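Local coordinates for pesticidal crystal protein Cry2Aa (Bacillus thuringiensis serovar kurstaki, PDB 1I5P), which binds to midgut epithelial cells of dipteran and lepidopteran larvae and promotes their colloid-osmotic lysis as an insecticidal delta-endotoxin, at residues Gln283-Phe288 / Val429-Arg434; Ser312-Ser317 / Leu356-Asn361; Ser334-Arg339 / Gly459-Leu464; Gly352-Asn357 / Asn449-Ser454. One frame throughout, in Å; residues are numbered along the deposited sequence.

In the fold
All four contacts lie in the middle, beta-prism domain of the toxin, and their chemistry follows their place in it. Contact 3 is the buried one: strand 329-342 meets strand 462-469 through alanine and leucine side chains and a backbone bond. Contact 2, with its centre about 8 Å from that of contact 3, adds strand 360-363 to the other edge of strand 308-321 and relies on side chains that bond to backbone. Contact 4 joins two loops through one carboxylate, and its Ala353 pairs with Asn336 of contact 3. Contact 1, partly buried, reaches the same sheet as contact 3 through strand 422-430 and is bridged by water.

Contact 1. Residues Gln283-Phe288 / Val429-Arg434; sequences QQTQSF and VPLVIR
Gln286 reaches across to Ile433 and pairs its side-chain amide with that residue's backbone, a two-bond grip in the beta-prism middle domain of this three-domain delta-endotoxin. OE1 of Gln286 accepts from the N of Ile433 at 2.9 Å; the N-H points almost straight at it (169°), and the donor sits 16° out of the carbonyl plane. NE2 of the same amide gives a weaker bond to the O of Ile433, so both ends of the amide are engaged and its rotation is fixed. The glutamine spans the gap because CG stands anti to the backbone N (chi1 -176°) and the chain runs extended beyond it.

Water completes the polar network. One molecule lies within bonding distance of Gln286 OE1 and Pro430 O and may share its protons between these and other acceptors. The O of Leu431 receives two others: one also takes the N-H of Gln286, while the second, 2.9 Å from that O, is hydrogen-bonded to Thr285 OG1 as well. Much of this loop pairing is therefore solvent-mediated. At the margin, Gln283 turns its OE1 to Tyr463 OH, and its own carbonyl O packs 3.4 Å from CD1 of Leu431.

Beside this polar network lies an apolar patch. Leu296 of helix 293-300 and Leu438 of helix 435-438 each touch both Phe288 and Ile433, while helix 238-259 also packs on Phe288. The phenylalanine and isoleucine side chains cross at about a right angle, with CD1 of Ile433 coming obliquely to the ring, 3.9 Å from CE2 of Phe288.

Contact 2. Residues Ser312-Ser317 / Leu356-Asn361; sequences SGTRLS and LNHNFN
Backbone pairing between Ser312-Ser317 and Leu356-Asn361 is short: Ser312 and Asn361 form an antiparallel non-hydrogen-bonded pair, and Gly313 N donates to Phe360 O at 3.1 Å. The carbonyl O of Gly313 receives weak bonds from the N-H groups of Asn359 and Phe360.

Side chains continue the pairing where the backbones part. The amide of Asn359 imitates a strand neighbour of Arg315: OD1 accepts from Arg315 N at 2.8 Å, in the carbonyl plane and on a lone pair, while ND2 donates to Arg315 O, also at 2.8 Å. Both bonds have N-H angles of 161°, which holds the amide edge-on to the strand and fixes its rotation. With chi1 at 47°, CG of Asn359 lies between its own backbone N and carbonyl carbon, and this turns the amide to the strand edge. Ser312 OG shares a 2.7 Å hydrogen bond with His358 ND1 in the plane of the imidazole; His358 NE2 is taken by Ser337 OG. Thr314 OG1 gives a weaker bond to the O of Asn357.

Strand 360-363 thereby joins strand 308-321 along the edge away from strand 329-342, part of one beta-sheet of the prism-shaped middle domain.

Stacking forms the third class. Gly313 CA sits over one face of the His358 ring, a CH-pi contact 3.5 Å from the centroid. On the side of the strand where Phe360 lies, the Arg315 guanidinium spreads flat over that ring, centres 4.7 Å apart and planes at 19°. Water bonded to Arg315 NE lies at the edge of the guanidinium, and Arg315 NH1 donates to Ala408 O.

Contact 3. Residues Ser334-Arg339 / Gly459-Leu464; sequences SLNSAR and GARAYL
Ala462 CB sits at the apolar centre, 3.9 Å from CG of Leu335 and 4.0 Å from CB of Ala338. Leu464 extends the patch: its CG faces CD2 of Leu335, and its CD2 lies against the methyl of Ala338. A chi1 of 173° swings Leu335 CG to the side opposite its N, which carries the branched end to the methyl of Ala462 and to Leu464. Ala338 and Ala462 offer only methyls where the strands cross, their axes 6.4 Å apart and 82° in direction.

One backbone bond ties the crossing together, from Ala462 N to Leu335 O at 2.8 Å. The same carbonyl also receives a CA-H...O contact from Arg461. Around this centre Gln394 bonds to Leu335 N and Glu396 to Leu464 N, so nearby polar side chains serve backbone groups of both strands.

Farther out the contact turns polar. Ser334 CB rests over one face of the Arg461 guanidinium, 3.3 Å from NE, toward the rim of the flat group. A bend at chi2 of Arg461 brings the arginine back alongside Asn336, the two side chains pointing the same way with their planes 34° apart. Each is held by its own segment: Ser334 OG donates to Asn336 OD1 at 2.7 Å in the carbonyl plane, and Arg461 NH1 bonds to Ala460 O from above the carbonyl plane.

Strands of two different sheets thus cross nearly at right angles, joined by a backbone bond beside an alanine-leucine patch, consistent with sheets meeting in the beta-prism fold of the delta-endotoxin middle domain.

Contact 4. Residues Gly352-Asn357 / Asn449-Ser454; sequences GATNLN and NIESPS
Glu451 and Thr354 cross obliquely, and the carboxylate is turned so that both of its oxygens are met from above its plane. Thr354 N donates to OE2 of Glu451 at 3.1 Å, approaching 61° out of the carboxylate plane. The threonine hydroxyl OG1 donates to the other oxygen, OE1 of Glu451, also at 3.1 Å and 39° out of the plane. One residue thus holds the carboxylate by a main-chain and a side-chain donor. Such a pair of donors would be expected to steady the negative charge.

Glu451 gets there by full extension: its CG leaves CB directly opposite the main-chain N (chi1 177°) and the chain continues straight, carrying the acid past the carbonyl of Gly352, whose O lies 3.2 Å from CG of Glu451. Two irregular loops of the beta-prism middle domain are joined in this way, one following strand 351-352 and the other preceding strand 462-469.

On the flank of the acid, the methyl CG2 of Thr354 packs 4.0 Å from CB of Asn449, while OD1 of Asn449 accepts from the N of Leu350. The backbones also approach directly in a weak but fairly straight bond, Gly352 N to Ile450 O at 3.3 Å. The side chain of Ile450 starts away from this loop and packs on Phe295 and Leu299 of helix 293-300. Ala353 presents its CA to OE2 of Glu451 and hands its carbonyl O to Ser337 OG.

Contact 1. Residues Gln283-Phe288 / Val429-Arg434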
# COMPACT_ATOMS: atom_id res chain seq x y z
N GLN A 283 -18.19 6.28 19.73
CA GLN A 283 -17.35 5.64 20.75
C GLN A 283 -15.84 5.89 20.63
O GLN A 283 -15.17 6.17 21.62
CB GLN A 283 -17.60 4.13 20.79
CG GLN A 283 -18.93 3.74 21.39
CD GLN A 283 -19.07 2.25 21.60
OE1 GLN A 283 -18.14 1.59 22.07
NE2 GLN A 283 -20.24 1.72 21.27
N GLN A 284 -15.32 5.79 19.42
CA GLN A 284 -13.89 6.01 19.19
C GLN A 284 -13.62 7.51 19.23
O GLN A 284 -13.63 8.17 18.19
CB GLN A 284 -13.49 5.40 17.85
CG GLN A 284 -13.91 3.94 17.71
CD GLN A 284 -15.33 3.76 17.18
OE1 GLN A 284 -16.18 4.65 17.30
NE2 GLN A 284 -15.60 2.60 16.60
N THR A 285 -13.36 8.02 20.42
CA THR A 285 -13.16 9.45 20.63
C THR A 285 -11.75 10.02 20.73
O THR A 285 -11.55 11.22 20.50
CB THR A 285 -13.90 9.89 21.91
OG1 THR A 285 -13.54 9.00 22.98
CG2 THR A 285 -15.40 9.85 21.71
N GLN A 286 -10.77 9.21 21.08
CA GLN A 286 -9.42 9.73 21.23
C GLN A 286 -8.91 10.44 19.98
O GLN A 286 -9.12 9.99 18.86
CB GLN A 286 -8.47 8.61 21.64
CG GLN A 286 -7.06 9.08 21.92
CD GLN A 286 -6.24 8.03 22.66
OE1 GLN A 286 -6.58 6.85 22.66
NE2 GLN A 286 -5.16 8.46 23.28
N SER A 287 -8.25 11.57 20.20
CA SER A 287 -7.70 12.35 19.10
C SER A 287 -6.20 12.09 19.04
O SER A 287 -5.56 11.91 20.07
CB SER A 287 -7.98 13.84 19.34
OG SER A 287 -7.72 14.61 18.18
N PHE A 288 -5.65 12.04 17.84
CA PHE A 288 -4.22 11.79 17.69
C PHE A 288 -3.52 12.82 16.82
O PHE A 288 -4.15 13.46 15.97
CB PHE A 288 -3.97 10.40 17.08
CG PHE A 288 -4.60 9.27 17.85
CD1 PHE A 288 -5.89 8.85 17.54
CD2 PHE A 288 -3.92 8.64 18.88
CE1 PHE A 288 -6.49 7.81 18.25
CE2 PHE A 288 -4.51 7.60 19.60
CZ PHE A 288 -5.80 7.19 19.28
N VAL A 429 -7.29 -0.87 18.90
CA VAL A 429 -6.87 -0.00 19.99
C VAL A 429 -7.94 0.01 21.08
O VAL A 429 -9.11 -0.27 20.82
CB VAL A 429 -6.63 1.45 19.51
CG1 VAL A 429 -5.52 1.48 18.48
CG2 VAL A 429 -7.91 2.03 18.93
N PRO A 430 -7.53 0.31 22.32
CA PRO A 430 -8.50 0.36 23.42
C PRO A 430 -9.15 1.75 23.37
O PRO A 430 -8.74 2.59 22.58
CB PRO A 430 -7.63 0.18 24.65
CG PRO A 430 -6.41 0.94 24.26
CD PRO A 430 -6.16 0.41 22.85
N LEU A 431 -10.14 1.99 24.22
CA LEU A 431 -10.80 3.29 24.23
C LEU A 431 -9.78 4.42 24.38
O LEU A 431 -9.86 5.44 23.69
CB LEU A 431 -11.83 3.38 25.37
CG LEU A 431 -12.60 4.70 25.47
CD1 LEU A 431 -13.39 4.95 24.19
CD2 LEU A 431 -13.53 4.67 26.68
N VAL A 432 -8.81 4.23 25.26
CA VAL A 432 -7.78 5.23 25.49
C VAL A 432 -6.40 4.59 25.53
O VAL A 432 -6.15 3.69 26.34
CB VAL A 432 -8.00 5.99 26.83
CG1 VAL A 432 -6.96 7.09 26.97
CG2 VAL A 432 -9.40 6.57 26.88
N ILE A 433 -5.51 5.04 24.65
CA ILE A 433 -4.15 4.53 24.62
C ILE A 433 -3.33 5.43 25.53
O ILE A 433 -3.36 6.65 25.37
CB ILE A 433 -3.55 4.59 23.21
CG1 ILE A 433 -4.41 3.77 22.24
CG2 ILE A 433 -2.11 4.09 23.23
CD1 ILE A 433 -4.04 3.95 20.79
N ARG A 434 -2.62 4.83 26.47
CA ARG A 434 -1.80 5.59 27.41
C ARG A 434 -0.72 6.37 26.68
O ARG A 434 -0.23 5.93 25.64
CB ARG A 434 -1.14 4.63 28.42
CG ARG A 434 -2.05 3.49 28.87
CD ARG A 434 -1.50 2.73 30.07
NE ARG A 434 -0.31 1.93 29.81
CZ ARG A 434 0.85 2.07 30.45
NH1 ARG A 434 0.98 3.00 31.39
NH2 ARG A 434 1.87 1.26 30.19
O HOH W 1 -10.78 8.16 24.16
O HOH W 2 -7.84 4.87 21.08
O HOH W 3 -11.00 6.21 21.22

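Contact 2. Residues Ser312-Ser317 / Leu356-Asn361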
# COMPACT_ATOMS: atom_id res chain seq x y z
N SER A 312 -9.94 -13.53 18.49
CA SER A 312 -10.67 -14.06 19.63
C SER A 312 -10.95 -12.81 20.45
O SER A 312 -10.23 -11.82 20.33
CB SER A 312 -9.83 -15.05 20.44
OG SER A 312 -8.80 -14.39 21.16
N GLY A 313 -12.00 -12.84 21.25
CA GLY A 313 -12.30 -11.66 22.04
C GLY A 313 -13.43 -11.86 23.01
O GLY A 313 -14.03 -12.94 23.08
N THR A 314 -13.72 -10.82 23.78
CA THR A 314 -14.79 -10.85 24.75
C THR A 314 -15.92 -9.92 24.32
O THR A 314 -15.76 -8.70 24.38
CB THR A 314 -14.31 -10.40 26.13
OG1 THR A 314 -13.15 -11.14 26.51
CG2 THR A 314 -15.41 -10.61 27.17
N ARG A 315 -17.03 -10.49 23.89
CA ARG A 315 -18.18 -9.67 23.51
C ARG A 315 -19.22 -9.75 24.61
O ARG A 315 -19.49 -10.82 25.15
CB ARG A 315 -18.79 -10.15 22.20
CG ARG A 315 -19.35 -11.56 22.23
CD ARG A 315 -19.87 -11.92 20.86
NE ARG A 315 -20.08 -13.35 20.68
CZ ARG A 315 -20.19 -13.93 19.50
NH1 ARG A 315 -20.10 -13.20 18.39
NH2 ARG A 315 -20.38 -15.24 19.41
N LEU A 316 -19.80 -8.60 24.96
CA LEU A 316 -20.81 -8.56 26.00
C LEU A 316 -22.09 -7.88 25.53
O LEU A 316 -22.05 -6.87 24.82
CB LEU A 316 -20.27 -7.84 27.24
CG LEU A 316 -19.09 -8.46 27.98
CD1 LEU A 316 -18.66 -7.54 29.11
CD2 LEU A 316 -19.47 -9.83 28.52
N SER A 317 -23.23 -8.44 25.94
CA SER A 317 -24.55 -7.90 25.63
C SER A 317 -25.29 -7.73 26.95
O SER A 317 -25.85 -8.68 27.49
CB SER A 317 -25.35 -8.85 24.74
OG SER A 317 -25.02 -8.67 23.37
N LEU A 356 -9.91 -10.50 31.14
CA LEU A 356 -11.19 -11.10 30.78
C LEU A 356 -11.00 -12.29 29.85
O LEU A 356 -10.14 -12.26 28.97
CB LEU A 356 -12.09 -10.08 30.08
CG LEU A 356 -12.54 -8.81 30.81
CD1 LEU A 356 -13.24 -7.89 29.81
CD2 LEU A 356 -13.48 -9.18 31.95
N ASN A 357 -11.81 -13.32 30.03
CA ASN A 357 -11.74 -14.48 29.15
C ASN A 357 -12.55 -14.19 27.90
O ASN A 357 -13.63 -13.60 27.97
CB ASN A 357 -12.31 -15.72 29.84
CG ASN A 357 -11.33 -16.37 30.79
OD1 ASN A 357 -10.18 -16.63 30.44
ND2 ASN A 357 -11.79 -16.65 32.01
N HIS A 358 -12.01 -14.58 26.75
CA HIS A 358 -12.68 -14.36 25.48
C HIS A 358 -13.78 -15.40 25.30
O HIS A 358 -13.58 -16.58 25.60
CB HIS A 358 -11.67 -14.42 24.35
CG HIS A 358 -10.63 -13.35 24.42
ND1 HIS A 358 -9.56 -13.28 23.55
CD2 HIS A 358 -10.51 -12.28 25.24
CE1 HIS A 358 -8.83 -12.22 23.83
NE2 HIS A 358 -9.38 -11.60 24.86
N ASN A 359 -14.93 -14.97 24.80
CA ASN A 359 -16.06 -15.88 24.61
C ASN A 359 -16.42 -16.13 23.16
O ASN A 359 -17.53 -16.57 22.86
CB ASN A 359 -17.30 -15.35 25.35
CG ASN A 359 -17.55 -13.87 25.10
OD1 ASN A 359 -16.92 -13.26 24.24
ND2 ASN A 359 -18.48 -13.30 25.86
N PHE A 360 -15.50 -15.86 22.25
CA PHE A 360 -15.77 -16.12 20.84
C PHE A 360 -14.50 -16.07 20.01
O PHE A 360 -13.55 -15.37 20.36
CB PHE A 360 -16.82 -15.12 20.31
CG PHE A 360 -16.24 -13.80 19.88
CD1 PHE A 360 -15.80 -13.61 18.58
CD2 PHE A 360 -16.14 -12.74 20.78
CE1 PHE A 360 -15.26 -12.38 18.17
CE2 PHE A 360 -15.61 -11.52 20.39
CZ PHE A 360 -15.17 -11.34 19.08
N ASN A 361 -14.48 -16.84 18.92
CA ASN A 361 -13.35 -16.91 17.99
C ASN A 361 -13.88 -16.79 16.56
O ASN A 361 -14.68 -17.62 16.11
CB ASN A 361 -12.58 -18.22 18.14
CG ASN A 361 -11.61 -18.20 19.31
OD1 ASN A 361 -11.98 -18.52 20.44
ND2 ASN A 361 -10.36 -17.82 19.04
O HOH W 4 -20.65 -15.34 22.68

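Contact 3. Residues Ser334-Arg339 / Gly459-Leu464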
# COMPACT_ATOMS: atom_id res chain seq x y z
N SER A 334 -20.86 -4.65 23.43
CA SER A 334 -19.47 -4.24 23.36
C SER A 334 -18.45 -5.36 23.20
O SER A 334 -18.72 -6.52 23.49
CB SER A 334 -19.12 -3.46 24.62
OG SER A 334 -19.31 -4.27 25.77
N LEU A 335 -17.27 -4.97 22.72
CA LEU A 335 -16.13 -5.87 22.56
C LEU A 335 -15.14 -5.29 23.56
O LEU A 335 -14.57 -4.22 23.34
CB LEU A 335 -15.54 -5.80 21.14
CG LEU A 335 -14.25 -6.61 20.96
CD1 LEU A 335 -14.51 -8.08 21.23
CD2 LEU A 335 -13.70 -6.40 19.55
N ASN A 336 -14.97 -5.99 24.67
CA ASN A 336 -14.11 -5.54 25.74
C ASN A 336 -12.65 -5.94 25.64
O ASN A 336 -11.78 -5.28 26.23
CB ASN A 336 -14.69 -6.05 27.07
CG ASN A 336 -16.04 -5.42 27.40
OD1 ASN A 336 -16.93 -5.36 26.56
ND2 ASN A 336 -16.18 -4.97 28.64
N SER A 337 -12.37 -7.00 24.90
CA SER A 337 -11.01 -7.50 24.75
C SER A 337 -10.87 -8.25 23.44
O SER A 337 -11.83 -8.86 22.96
CB SER A 337 -10.68 -8.44 25.92
OG SER A 337 -9.35 -8.92 25.82
N ALA A 338 -9.68 -8.21 22.87
CA ALA A 338 -9.45 -8.89 21.61
C ALA A 338 -7.99 -9.23 21.38
O ALA A 338 -7.09 -8.61 21.94
CB ALA A 338 -9.96 -8.02 20.46
N ARG A 339 -7.77 -10.24 20.55
CA ARG A 339 -6.43 -10.66 20.20
C ARG A 339 -6.53 -11.31 18.83
O ARG A 339 -7.44 -12.10 18.58
CB ARG A 339 -5.88 -11.65 21.24
CG ARG A 339 -4.45 -12.13 20.96
CD ARG A 339 -3.80 -12.68 22.22
NE ARG A 339 -4.64 -13.69 22.88
CZ ARG A 339 -4.48 -14.10 24.13
NH1 ARG A 339 -3.51 -13.58 24.89
NH2 ARG A 339 -5.29 -15.02 24.64
N GLY A 459 -12.87 -3.75 32.13
CA GLY A 459 -13.66 -4.38 31.10
C GLY A 459 -13.20 -3.72 29.81
O GLY A 459 -13.06 -4.37 28.77
N ALA A 460 -12.95 -2.42 29.89
CA ALA A 460 -12.48 -1.61 28.77
C ALA A 460 -13.16 -1.91 27.44
O ALA A 460 -14.23 -2.53 27.38
CB ALA A 460 -10.97 -1.76 28.63
N ARG A 461 -12.52 -1.47 26.36
CA ARG A 461 -13.06 -1.66 25.02
C ARG A 461 -11.95 -1.94 24.02
O ARG A 461 -10.81 -1.52 24.20
CB ARG A 461 -13.83 -0.41 24.58
CG ARG A 461 -15.11 -0.15 25.36
CD ARG A 461 -16.21 -1.09 24.93
NE ARG A 461 -17.50 -0.74 25.52
CZ ARG A 461 -17.86 -1.01 26.77
NH1 ARG A 461 -17.02 -1.63 27.59
NH2 ARG A 461 -19.06 -0.65 27.20
N ALA A 462 -12.30 -2.66 22.96
CA ALA A 462 -11.36 -2.98 21.89
C ALA A 462 -11.99 -2.54 20.58
O ALA A 462 -13.08 -2.98 20.23
CB ALA A 462 -11.08 -4.48 21.87
N TYR A 463 -11.31 -1.65 19.86
CA TYR A 463 -11.78 -1.17 18.57
C TYR A 463 -10.77 -1.63 17.53
O TYR A 463 -9.64 -1.15 17.50
CB TYR A 463 -11.91 0.35 18.60
CG TYR A 463 -12.90 0.83 19.65
CD1 TYR A 463 -12.46 1.42 20.84
CD2 TYR A 463 -14.27 0.66 19.46
CE1 TYR A 463 -13.37 1.83 21.82
CE2 TYR A 463 -15.19 1.06 20.43
CZ TYR A 463 -14.74 1.64 21.60
OH TYR A 463 -15.67 2.03 22.55
N LEU A 464 -11.19 -2.56 16.69
CA LEU A 464 -10.32 -3.15 15.68
C LEU A 464 -10.02 -2.31 14.45
O LEU A 464 -10.81 -1.44 14.06
CB LEU A 464 -10.88 -4.51 15.25
CG LEU A 464 -11.25 -5.42 16.43
CD1 LEU A 464 -11.68 -6.78 15.91
CD2 LEU A 464 -10.06 -5.55 17.37

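Contact 4. Residues Gly352-Asn357 / Asn449-Ser454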
# COMPACT_ATOMS: atom_id res chain seq x y z
N GLY A 352 -7.47 -4.04 24.62
CA GLY A 352 -8.54 -3.83 25.58
C GLY A 352 -8.19 -4.47 26.91
O GLY A 352 -7.04 -4.46 27.32
N ALA A 353 -9.20 -5.02 27.58
CA ALA A 353 -9.00 -5.66 28.87
C ALA A 353 -8.09 -6.87 28.80
O ALA A 353 -8.19 -7.69 27.87
CB ALA A 353 -10.34 -6.05 29.47
N THR A 354 -7.20 -6.99 29.78
CA THR A 354 -6.28 -8.11 29.85
C THR A 354 -6.67 -9.07 30.97
O THR A 354 -5.97 -10.04 31.24
CB THR A 354 -4.84 -7.64 30.12
OG1 THR A 354 -4.80 -6.90 31.35
CG2 THR A 354 -4.34 -6.76 28.98
N ASN A 355 -7.80 -8.80 31.62
CA ASN A 355 -8.25 -9.67 32.70
C ASN A 355 -9.60 -10.30 32.41
O ASN A 355 -10.35 -10.59 33.33
CB ASN A 355 -8.32 -8.89 34.02
CG ASN A 355 -9.46 -7.87 34.04
OD1 ASN A 355 -9.93 -7.48 35.11
ND2 ASN A 355 -9.89 -7.44 32.86
N LEU A 356 -9.91 -10.50 31.14
CA LEU A 356 -11.19 -11.10 30.78
C LEU A 356 -11.00 -12.29 29.85
O LEU A 356 -10.14 -12.26 28.97
CB LEU A 356 -12.09 -10.08 30.08
CG LEU A 356 -12.54 -8.81 30.81
CD1 LEU A 356 -13.24 -7.89 29.81
CD2 LEU A 356 -13.48 -9.18 31.95
N ASN A 357 -11.81 -13.32 30.03
CA ASN A 357 -11.74 -14.48 29.15
C ASN A 357 -12.55 -14.19 27.90
O ASN A 357 -13.63 -13.60 27.97
CB ASN A 357 -12.31 -15.72 29.84
CG ASN A 357 -11.33 -16.37 30.79
OD1 ASN A 357 -10.18 -16.63 30.44
ND2 ASN A 357 -11.79 -16.65 32.01
N ASN A 449 0.84 -5.70 25.38
CA ASN A 449 -0.59 -5.50 25.62
C ASN A 449 -0.93 -4.02 25.67
O ASN A 449 -0.38 -3.27 26.48
CB ASN A 449 -1.00 -6.17 26.94
CG ASN A 449 -0.78 -7.67 26.92
OD1 ASN A 449 -0.89 -8.32 25.88
ND2 ASN A 449 -0.49 -8.23 28.09
N ILE A 450 -1.82 -3.59 24.79
CA ILE A 450 -2.23 -2.19 24.73
C ILE A 450 -3.60 -2.05 25.39
O ILE A 450 -4.63 -2.29 24.77
CB ILE A 450 -2.31 -1.69 23.27
CG1 ILE A 450 -1.00 -2.01 22.54
CG2 ILE A 450 -2.57 -0.19 23.24
CD1 ILE A 450 0.24 -1.46 23.22
N GLU A 451 -3.59 -1.66 26.66
CA GLU A 451 -4.83 -1.51 27.43
C GLU A 451 -5.05 -0.08 27.91
O GLU A 451 -4.11 0.72 27.94
CB GLU A 451 -4.78 -2.49 28.62
CG GLU A 451 -5.96 -2.43 29.59
CD GLU A 451 -5.89 -3.54 30.64
OE1 GLU A 451 -4.78 -3.80 31.17
OE2 GLU A 451 -6.94 -4.16 30.94
N SER A 452 -6.29 0.24 28.26
CA SER A 452 -6.62 1.58 28.76
C SER A 452 -5.93 1.83 30.09
O SER A 452 -5.70 0.89 30.86
CB SER A 452 -8.14 1.71 28.96
OG SER A 452 -8.81 2.00 27.75
N PRO A 453 -5.62 3.10 30.39
CA PRO A 453 -4.96 3.44 31.65
C PRO A 453 -5.85 2.98 32.79
O PRO A 453 -7.06 2.92 32.62
CB PRO A 453 -4.85 4.96 31.58
CG PRO A 453 -4.78 5.22 30.11
CD PRO A 453 -5.88 4.32 29.61
N SER A 454 -5.25 2.65 33.93
CA SER A 454 -6.05 2.22 35.08
C SER A 454 -7.07 3.29 35.44
O SER A 454 -6.78 4.48 35.36
CB SER A 454 -5.15 1.94 36.29
OG SER A 454 -4.78 0.57 36.34